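Local atomic coordinates of Alpha/beta hydrolase fold protein (Sphaerobacter thermophilus, PDB entry 3R0V), a protein that probably acts as a hydrolase of the alpha/beta hydrolase fold, its natural substrate not established, and is seen here with D-malate bound in its pocket. Residues L210-G215 with P254-F259; A43-P48 with A248-A253; G145-A150 with A180-L185. All coordinates share one frame; numbering follows the deposited sequence.

Contact 1 (L210-G215 with P254-F259)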
loop_
_atom_site.group_PDB
_atom_site.type_symbol
_atom_site.label_atom_id
_atom_site.label_comp_id
_atom_site.label_asym_id
_atom_site.label_seq_id
_atom_site.Cartn_x
_atom_site.Cartn_y
_atom_site.Cartn_z
ATOM N N LEU A 210 7.956 -3.614 -11.198
ATOM C CA LEU A 210 8.369 -4.803 -10.461
ATOM C C LEU A 210 7.243 -5.216 -9.526
ATOM O O LEU A 210 6.769 -4.405 -8.739
ATOM C CB LEU A 210 9.624 -4.484 -9.662
ATOM C CG LEU A 210 10.048 -5.493 -8.606
ATOM C CD1 LEU A 210 10.365 -6.794 -9.285
ATOM C CD2 LEU A 210 11.250 -4.982 -7.839
ATOM N N VAL A 211 6.799 -6.464 -9.641
ATOM C CA VAL A 211 5.729 -6.977 -8.801
ATOM C C VAL A 211 6.329 -8.043 -7.903
ATOM O O VAL A 211 6.947 -8.989 -8.395
ATOM C CB VAL A 211 4.622 -7.616 -9.645
ATOM C CG1 VAL A 211 3.484 -8.069 -8.730
ATOM C CG2 VAL A 211 4.103 -6.646 -10.691
HETATM N N MSE A 212 6.180 -7.886 -6.597
HETATM C CA MSE A 212 6.813 -8.796 -5.646
HETATM C C MSE A 212 5.795 -9.473 -4.769
HETATM O O MSE A 212 4.783 -8.882 -4.405
HETATM C CB MSE A 212 7.777 -8.046 -4.730
HETATM C CG MSE A 212 9.132 -7.721 -5.342
HETATM SE SE MSE A 212 10.055 -6.369 -4.281
HETATM C CE MSE A 212 8.862 -5.009 -4.750
ATOM N N ASP A 213 6.082 -10.720 -4.419
ATOM C CA ASP A 213 5.392 -11.377 -3.321
ATOM C C ASP A 213 6.427 -12.020 -2.418
ATOM O O ASP A 213 7.628 -11.937 -2.687
ATOM C CB ASP A 213 4.302 -12.353 -3.795
ATOM C CG ASP A 213 4.831 -13.474 -4.671
ATOM O OD1 ASP A 213 6.062 -13.622 -4.821
ATOM O OD2 ASP A 213 3.991 -14.231 -5.218
ATOM N N GLY A 214 5.962 -12.604 -1.323
ATOM C CA GLY A 214 6.849 -13.127 -0.301
ATOM C C GLY A 214 6.728 -14.631 -0.181
ATOM O O GLY A 214 5.811 -15.248 -0.734
ATOM N N GLY A 215 7.659 -15.226 0.546
ATOM C CA GLY A 215 7.693 -16.668 0.698
ATOM C C GLY A 215 6.521 -17.277 1.450
ATOM O O GLY A 215 6.326 -18.490 1.377
ATOM N N PRO A 254 17.565 -4.929 -1.212
ATOM C CA PRO A 254 18.500 -5.249 -2.299
ATOM C C PRO A 254 17.793 -5.396 -3.642
ATOM O O PRO A 254 18.342 -5.006 -4.676
ATOM C CB PRO A 254 19.112 -6.583 -1.858
ATOM C CG PRO A 254 18.926 -6.608 -0.367
ATOM C CD PRO A 254 17.617 -5.922 -0.125
ATOM N N VAL A 255 16.583 -5.949 -3.619
ATOM C CA VAL A 255 15.788 -6.108 -4.837
ATOM C C VAL A 255 15.363 -4.744 -5.396
ATOM O O VAL A 255 15.423 -4.501 -6.607
ATOM C CB VAL A 255 14.551 -6.987 -4.583
ATOM C CG1 VAL A 255 13.694 -7.091 -5.824
ATOM C CG2 VAL A 255 14.973 -8.383 -4.111
ATOM N N LEU A 256 14.934 -3.854 -4.510
ATOM C CA LEU A 256 14.591 -2.499 -4.919
ATOM C C LEU A 256 15.793 -1.735 -5.440
ATOM O O LEU A 256 15.685 -1.014 -6.427
ATOM C CB LEU A 256 13.966 -1.720 -3.764
ATOM C CG LEU A 256 12.576 -2.157 -3.332
ATOM C CD1 LEU A 256 12.102 -1.233 -2.226
ATOM C CD2 LEU A 256 11.590 -2.127 -4.499
ATOM N N VAL A 257 16.934 -1.872 -4.773
ATOM C CA VAL A 257 18.127 -1.168 -5.226
ATOM C C VAL A 257 18.487 -1.603 -6.638
ATOM O O VAL A 257 18.762 -0.768 -7.489
ATOM C CB VAL A 257 19.323 -1.396 -4.289
ATOM C CG1 VAL A 257 20.612 -0.887 -4.931
ATOM C CG2 VAL A 257 19.082 -0.719 -2.947
ATOM N N GLU A 258 18.463 -2.911 -6.886
ATOM C CA GLU A 258 18.780 -3.440 -8.211
ATOM C C GLU A 258 17.793 -2.936 -9.258
ATOM O O GLU A 258 18.184 -2.509 -10.347
ATOM C CB GLU A 258 18.773 -4.970 -8.178
ATOM C CG GLU A 258 19.425 -5.638 -9.387
ATOM C CD GLU A 258 18.558 -5.623 -10.636
ATOM O OE1 GLU A 258 17.315 -5.704 -10.513
ATOM O OE2 GLU A 258 19.125 -5.538 -11.747
ATOM N N PHE A 259 16.504 -2.984 -8.934
ATOM C CA PHE A 259 15.474 -2.613 -9.902
ATOM C C PHE A 259 15.471 -1.115 -10.210
ATOM O O PHE A 259 15.281 -0.705 -11.357
ATOM C CB PHE A 259 14.100 -3.058 -9.384
ATOM C CG PHE A 259 12.949 -2.488 -10.156
ATOM C CD1 PHE A 259 12.681 -2.907 -11.450
ATOM C CD2 PHE A 259 12.117 -1.546 -9.568
ATOM C CE1 PHE A 259 11.602 -2.368 -12.151
ATOM C CE2 PHE A 259 11.049 -1.013 -10.257
ATOM C CZ PHE A 259 10.800 -1.419 -11.553
#
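Leu-210 sets its CB squarely over one face of the Phe-259 ring: the atom stands 3.6 Å from the ring centroid and only 3° off the normal, a CH-pi contact centred on the face. The backbone N of Leu-210 is near the same ring, 3.6 Å from Phe-259 CZ. The two side chains run antiparallel alongside one another, and each has CG anti to its own backbone N (chi1 168° in both). As a result the leucine's CD2 reaches back to the root of the aromatic side chain, 3.8 Å from Phe-259 CB, while the far end of the ring reaches the strand backbone. The same Leu-210 CD2 also touches Val-255 CG1 at 3.8 Å, one helical turn earlier. Selenomethionine Met-212 continues the row: its SE packs on Val-255 CG1 at 4.0 Å, and a bend at chi3 turns CE to Leu-256 CD2, which it meets at 4.0 Å with the side chains crossing roughly perpendicularly. With an alanine in place of Phe-259, Leu-210 CB and its backbone N would probably lose their aromatic cover and a gap would be left at this end of the interface. The segment axes run 170° apart, 10.8 Å at closest approach. This is the helix-on-sheet packing of the alpha/beta hydrolase fold, with C-terminal helix 249-260 lying antiparallel to strand 209-213 of the central sheet.

Contact 2 (A43-P48 with A248-A253); sequences AERLAP and APDAIA
Arg-45 and Asp-250 meet side-on in a two-pronged salt bridge. Arg-45 NE donates to Asp-250 OD1 at 3.0 Å and Arg-45 NH2 to Asp-250 OD2 at 3.1 Å, so each carboxylate oxygen receives one guanidinium nitrogen. The flat groups are nearly coplanar, 12° apart, and both oxygens are approached on their syn sides. The NH2 bond is the straighter of the two, with an N-H...O angle of 156° against 144° for the NE bond. Bends at chi2 and chi3 fold the arginine chain so that its guanidinium turns to the acid while its aliphatic part rests on the neighbouring helix, Arg-45 CG lying 3.8 Å from Pro-249 CB. In the backbone, Pro-249 O accepts from both Ile-252 N and Ala-253 N. The salt bridge lies on the exposed side, Arg-45 and Asp-250 both being exposed. Further in, the methyl of Ala-253 fits against both Arg-45 CB, at 3.9 Å, and Leu-46 CD2, at 4.0 Å. The contact joins the C-terminal part of helix 40-46 to the start of helix 249-260, and Ala-253 extends it by touching Leu-42; Leu-46 also touches Val-52 of strand 51-52, which places its side of the helix pair next to the central sheet.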
loop_
_atom_site.group_PDB
_atom_site.type_symbol
_atom_site.label_atom_id
_atom_site.label_comp_id
_atom_site.label_asym_id
_atom_site.label_seq_id
_atom_site.Cartn_x
_atom_site.Cartn_y
_atom_site.Cartn_z
ATOM N N ALA A 43 13.098 2.553 4.658
ATOM C CA ALA A 43 13.662 3.827 4.217
ATOM C C ALA A 43 15.113 3.934 4.648
ATOM O O ALA A 43 15.963 4.377 3.884
ATOM C CB ALA A 43 12.861 4.991 4.772
ATOM N N GLU A 44 15.403 3.499 5.870
ATOM C CA GLU A 44 16.755 3.603 6.397
ATOM C C GLU A 44 17.734 2.705 5.637
ATOM O O GLU A 44 18.895 3.064 5.438
ATOM C CB GLU A 44 16.767 3.307 7.901
ATOM C CG GLU A 44 18.153 3.336 8.518
ATOM C CD GLU A 44 18.130 3.194 10.028
ATOM O OE1 GLU A 44 19.192 2.869 10.606
ATOM O OE2 GLU A 44 17.057 3.409 10.634
ATOM N N ARG A 45 17.266 1.538 5.193
ATOM C CA ARG A 45 18.101 0.681 4.346
ATOM C C ARG A 45 18.304 1.228 2.930
ATOM O O ARG A 45 19.325 0.948 2.301
ATOM C CB ARG A 45 17.558 -0.755 4.270
ATOM C CG ARG A 45 17.556 -1.497 5.596
ATOM C CD ARG A 45 18.923 -1.488 6.250
ATOM N NE ARG A 45 19.094 -2.712 7.028
ATOM C CZ ARG A 45 19.724 -2.788 8.194
ATOM N NH1 ARG A 45 20.259 -1.712 8.751
ATOM N NH2 ARG A 45 19.806 -3.961 8.799
ATOM N N LEU A 46 17.336 2.006 2.439
ATOM C CA LEU A 46 17.409 2.576 1.096
ATOM C C LEU A 46 18.169 3.902 1.064
ATOM O O LEU A 46 18.688 4.307 0.025
ATOM C CB LEU A 46 15.999 2.789 0.538
ATOM C CG LEU A 46 15.173 1.527 0.289
ATOM C CD1 LEU A 46 13.768 1.915 -0.134
ATOM C CD2 LEU A 46 15.820 0.634 -0.774
ATOM N N ALA A 47 18.247 4.572 2.205
ATOM C CA ALA A 47 18.781 5.929 2.264
ATOM C C ALA A 47 20.216 6.117 1.736
ATOM O O ALA A 47 20.542 7.185 1.225
ATOM C CB ALA A 47 18.637 6.486 3.673
ATOM N N PRO A 48 21.078 5.092 1.864
ATOM C CA PRO A 48 22.419 5.206 1.277
ATOM C C PRO A 48 22.389 5.322 -0.248
ATOM O O PRO A 48 23.363 5.796 -0.836
ATOM C CB PRO A 48 23.093 3.892 1.690
ATOM C CG PRO A 48 22.410 3.520 2.960
ATOM C CD PRO A 48 20.968 3.913 2.743
ATOM N N ALA A 248 11.335 -8.685 6.236
ATOM C CA ALA A 248 12.212 -7.680 6.824
ATOM C C ALA A 248 12.778 -6.765 5.747
ATOM O O ALA A 248 12.793 -7.125 4.566
ATOM C CB ALA A 248 13.331 -8.348 7.601
ATOM N N PRO A 249 13.258 -5.577 6.146
ATOM C CA PRO A 249 13.758 -4.639 5.141
ATOM C C PRO A 249 14.841 -5.248 4.263
ATOM O O PRO A 249 14.893 -4.945 3.073
ATOM C CB PRO A 249 14.328 -3.493 5.986
ATOM C CG PRO A 249 13.497 -3.508 7.230
ATOM C CD PRO A 249 13.170 -4.965 7.488
ATOM N N ASP A 250 15.681 -6.113 4.824
ATOM C CA ASP A 250 16.801 -6.650 4.063
ATOM C C ASP A 250 16.397 -7.701 3.032
ATOM O O ASP A 250 17.195 -8.061 2.161
ATOM C CB ASP A 250 17.905 -7.160 4.992
ATOM C CG ASP A 250 18.655 -6.026 5.674
ATOM O OD1 ASP A 250 18.833 -4.958 5.048
ATOM O OD2 ASP A 250 19.065 -6.201 6.841
ATOM N N ALA A 251 15.146 -8.152 3.107
ATOM C CA ALA A 251 14.586 -9.038 2.079
ATOM C C ALA A 251 14.108 -8.244 0.858
ATOM O O ALA A 251 14.024 -8.784 -0.256
ATOM C CB ALA A 251 13.429 -9.851 2.650
ATOM N N ILE A 252 13.798 -6.967 1.079
ATOM C CA ILE A 252 13.214 -6.101 0.056
ATOM C C ILE A 252 14.250 -5.155 -0.535
ATOM O O ILE A 252 14.312 -4.967 -1.746
ATOM C CB ILE A 252 12.100 -5.204 0.651
ATOM C CG1 ILE A 252 10.916 -6.036 1.138
ATOM C CG2 ILE A 252 11.630 -4.162 -0.379
ATOM C CD1 ILE A 252 9.855 -5.207 1.856
ATOM N N ALA A 253 15.053 -4.535 0.324
ATOM C CA ALA A 253 15.915 -3.443 -0.122
ATOM C C ALA A 253 16.850 -3.790 -1.282
ATOM O O ALA A 253 16.934 -3.030 -2.231
ATOM C CB ALA A 253 16.705 -2.864 1.050
#

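Contact 3 (G145-A150 with A180-L185)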
loop_
_atom_site.group_PDB
_atom_site.type_symbol
_atom_site.label_atom_id
_atom_site.label_comp_id
_atom_site.label_asym_id
_atom_site.label_seq_id
_atom_site.Cartn_x
_atom_site.Cartn_y
_atom_site.Cartn_z
ATOM N N GLY A 145 -17.363 2.322 17.808
ATOM C CA GLY A 145 -16.064 2.547 18.416
ATOM C C GLY A 145 -15.298 1.256 18.637
ATOM O O GLY A 145 -14.332 1.224 19.400
ATOM N N ARG A 146 -15.723 0.186 17.970
ATOM C CA ARG A 146 -15.051 -1.099 18.106
ATOM C C ARG A 146 -13.919 -1.160 17.095
ATOM O O ARG A 146 -13.976 -1.895 16.117
ATOM C CB ARG A 146 -16.043 -2.233 17.896
ATOM C CG ARG A 146 -17.060 -2.318 19.019
ATOM C CD ARG A 146 -18.258 -3.178 18.664
ATOM N NE ARG A 146 -17.872 -4.552 18.383
ATOM C CZ ARG A 146 -18.685 -5.482 17.900
ATOM N NH1 ARG A 146 -19.958 -5.200 17.640
ATOM N NH2 ARG A 146 -18.214 -6.698 17.677
ATOM N N ARG A 147 -12.888 -0.359 17.336
ATOM C CA ARG A 147 -11.783 -0.206 16.391
ATOM C C ARG A 147 -10.960 -1.469 16.248
ATOM O O ARG A 147 -10.561 -1.858 15.140
ATOM C CB ARG A 147 -10.879 0.948 16.821
ATOM C CG ARG A 147 -11.503 2.279 16.550
ATOM C CD ARG A 147 -10.697 3.434 17.091
ATOM N NE ARG A 147 -11.274 4.663 16.574
ATOM C CZ ARG A 147 -10.803 5.323 15.523
ATOM N NH1 ARG A 147 -9.718 4.895 14.886
ATOM N NH2 ARG A 147 -11.419 6.423 15.115
ATOM N N GLY A 148 -10.700 -2.119 17.377
ATOM C CA GLY A 148 -10.000 -3.386 17.361
ATOM C C GLY A 148 -10.779 -4.425 16.569
ATOM O O GLY A 148 -10.208 -5.143 15.740
ATOM N N ASP A 149 -12.089 -4.489 16.799
ATOM C CA ASP A 149 -12.907 -5.457 16.083
ATOM C C ASP A 149 -12.957 -5.133 14.589
ATOM O O ASP A 149 -13.029 -6.046 13.769
ATOM C CB ASP A 149 -14.317 -5.530 16.670
ATOM C CG ASP A 149 -14.341 -6.112 18.074
ATOM O OD1 ASP A 149 -13.302 -6.618 18.538
ATOM O OD2 ASP A 149 -15.421 -6.076 18.705
ATOM N N ALA A 150 -12.913 -3.848 14.238
ATOM C CA ALA A 150 -12.842 -3.451 12.828
ATOM C C ALA A 150 -11.553 -3.944 12.173
ATOM O O ALA A 150 -11.573 -4.461 11.060
ATOM C CB ALA A 150 -12.971 -1.938 12.682
ATOM N N ALA A 180 -5.789 2.980 16.056
ATOM C CA ALA A 180 -5.862 4.436 15.960
ATOM C C ALA A 180 -6.267 4.926 14.571
ATOM O O ALA A 180 -6.900 5.978 14.436
ATOM C CB ALA A 180 -4.539 5.071 16.385
ATOM N N VAL A 181 -5.907 4.174 13.535
ATOM C CA VAL A 181 -6.243 4.582 12.172
ATOM C C VAL A 181 -7.289 3.672 11.526
ATOM O O VAL A 181 -7.467 3.700 10.310
ATOM C CB VAL A 181 -4.992 4.701 11.260
ATOM C CG1 VAL A 181 -4.077 5.818 11.765
ATOM C CG2 VAL A 181 -4.244 3.394 11.189
ATOM N N ALA A 182 -8.020 2.911 12.338
ATOM C CA ALA A 182 -9.043 2.015 11.799
ATOM C C ALA A 182 -10.135 2.739 11.011
ATOM O O ALA A 182 -10.758 2.155 10.118
ATOM C CB ALA A 182 -9.644 1.169 12.913
ATOM N N HIS A 183 -10.382 4.010 11.329
ATOM C CA HIS A 183 -11.399 4.765 10.594
ATOM C C HIS A 183 -11.045 4.908 9.098
ATOM O O HIS A 183 -11.903 5.280 8.298
ATOM C CB HIS A 183 -11.586 6.159 11.206
ATOM C CG HIS A 183 -10.330 6.959 11.233
ATOM N ND1 HIS A 183 -9.332 6.733 12.155
ATOM C CD2 HIS A 183 -9.898 7.975 10.448
ATOM C CE1 HIS A 183 -8.333 7.572 11.932
ATOM N NE2 HIS A 183 -8.651 8.333 10.898
ATOM N N THR A 184 -9.785 4.641 8.722
ATOM C CA THR A 184 -9.393 4.707 7.303
ATOM C C THR A 184 -9.575 3.392 6.536
ATOM O O THR A 184 -9.324 3.333 5.336
ATOM C CB THR A 184 -7.937 5.210 7.109
ATOM O OG1 THR A 184 -7.002 4.273 7.653
ATOM C CG2 THR A 184 -7.736 6.577 7.766
ATOM N N LEU A 185 -10.005 2.335 7.216
ATOM C CA LEU A 185 -10.219 1.074 6.517
ATOM C C LEU A 185 -11.190 1.193 5.329
ATOM O O LEU A 185 -10.966 0.563 4.294
ATOM C CB LEU A 185 -10.656 -0.033 7.484
ATOM C CG LEU A 185 -9.545 -0.588 8.381
ATOM C CD1 LEU A 185 -10.118 -1.376 9.564
ATOM C CD2 LEU A 185 -8.540 -1.427 7.593
#
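Ala-182 CB packs against the backbone and CB of Arg-147 on the close-packed inner side of this contact. It lies 3.9 Å from Arg-147 O and 4.1 Å from Arg-147 CB, so the 3-10 turn rests directly on the first turn of helix 147-158. Deeper, Leu-185 CD1 packs against the backbone of Ala-150, 3.7 Å from its O. The outer side is looser and polar. There the Arg-147 chain, extended from CG to NE, carries its guanidinium across to His-183, where NH1 makes a weak hydrogen bond to ND1, 3.3 Å long; this holds for one of the two conformers modelled for the arginine. Each group meets the other at its edge, but their planes are 60° apart, so they do not stack. The same NH1 has a firmer partner in Glu-179 O, while His-183 NE2 donates to Gly-59 O, consistent with ND1 being the acceptor. Helices 147-158 and 185-192 belong to the helical insertion that follows strand 111-117, the cap typical of alpha/beta hydrolases; Leu-185 touches Phe-154 of the D-malate pocket and comes within about 4 Å, side chain to side chain, of Ala-32, which binds malate.

Contacts 1 and 2 are neighbours, their centres 11 Å apart, and share helix 249-260: its start meets helix 40-46 and its later turns meet strand 209-213. Leu-46 joins them physically, its CD1 lying 4.1 Å from Leu-256 CD1. Their segments alternate along the chain; through the shared helix an early helix and a late strand of the same core are brought together. Contact 3 stands apart, 31 Å from contact 1 and 29 Å from contact 2 between centres, and falls wholly between the two segments of contact 2 in sequence. Two contacts thus lie in the sheet-and-helix core, while the third joins helical elements of the cap near the D-malate pocket.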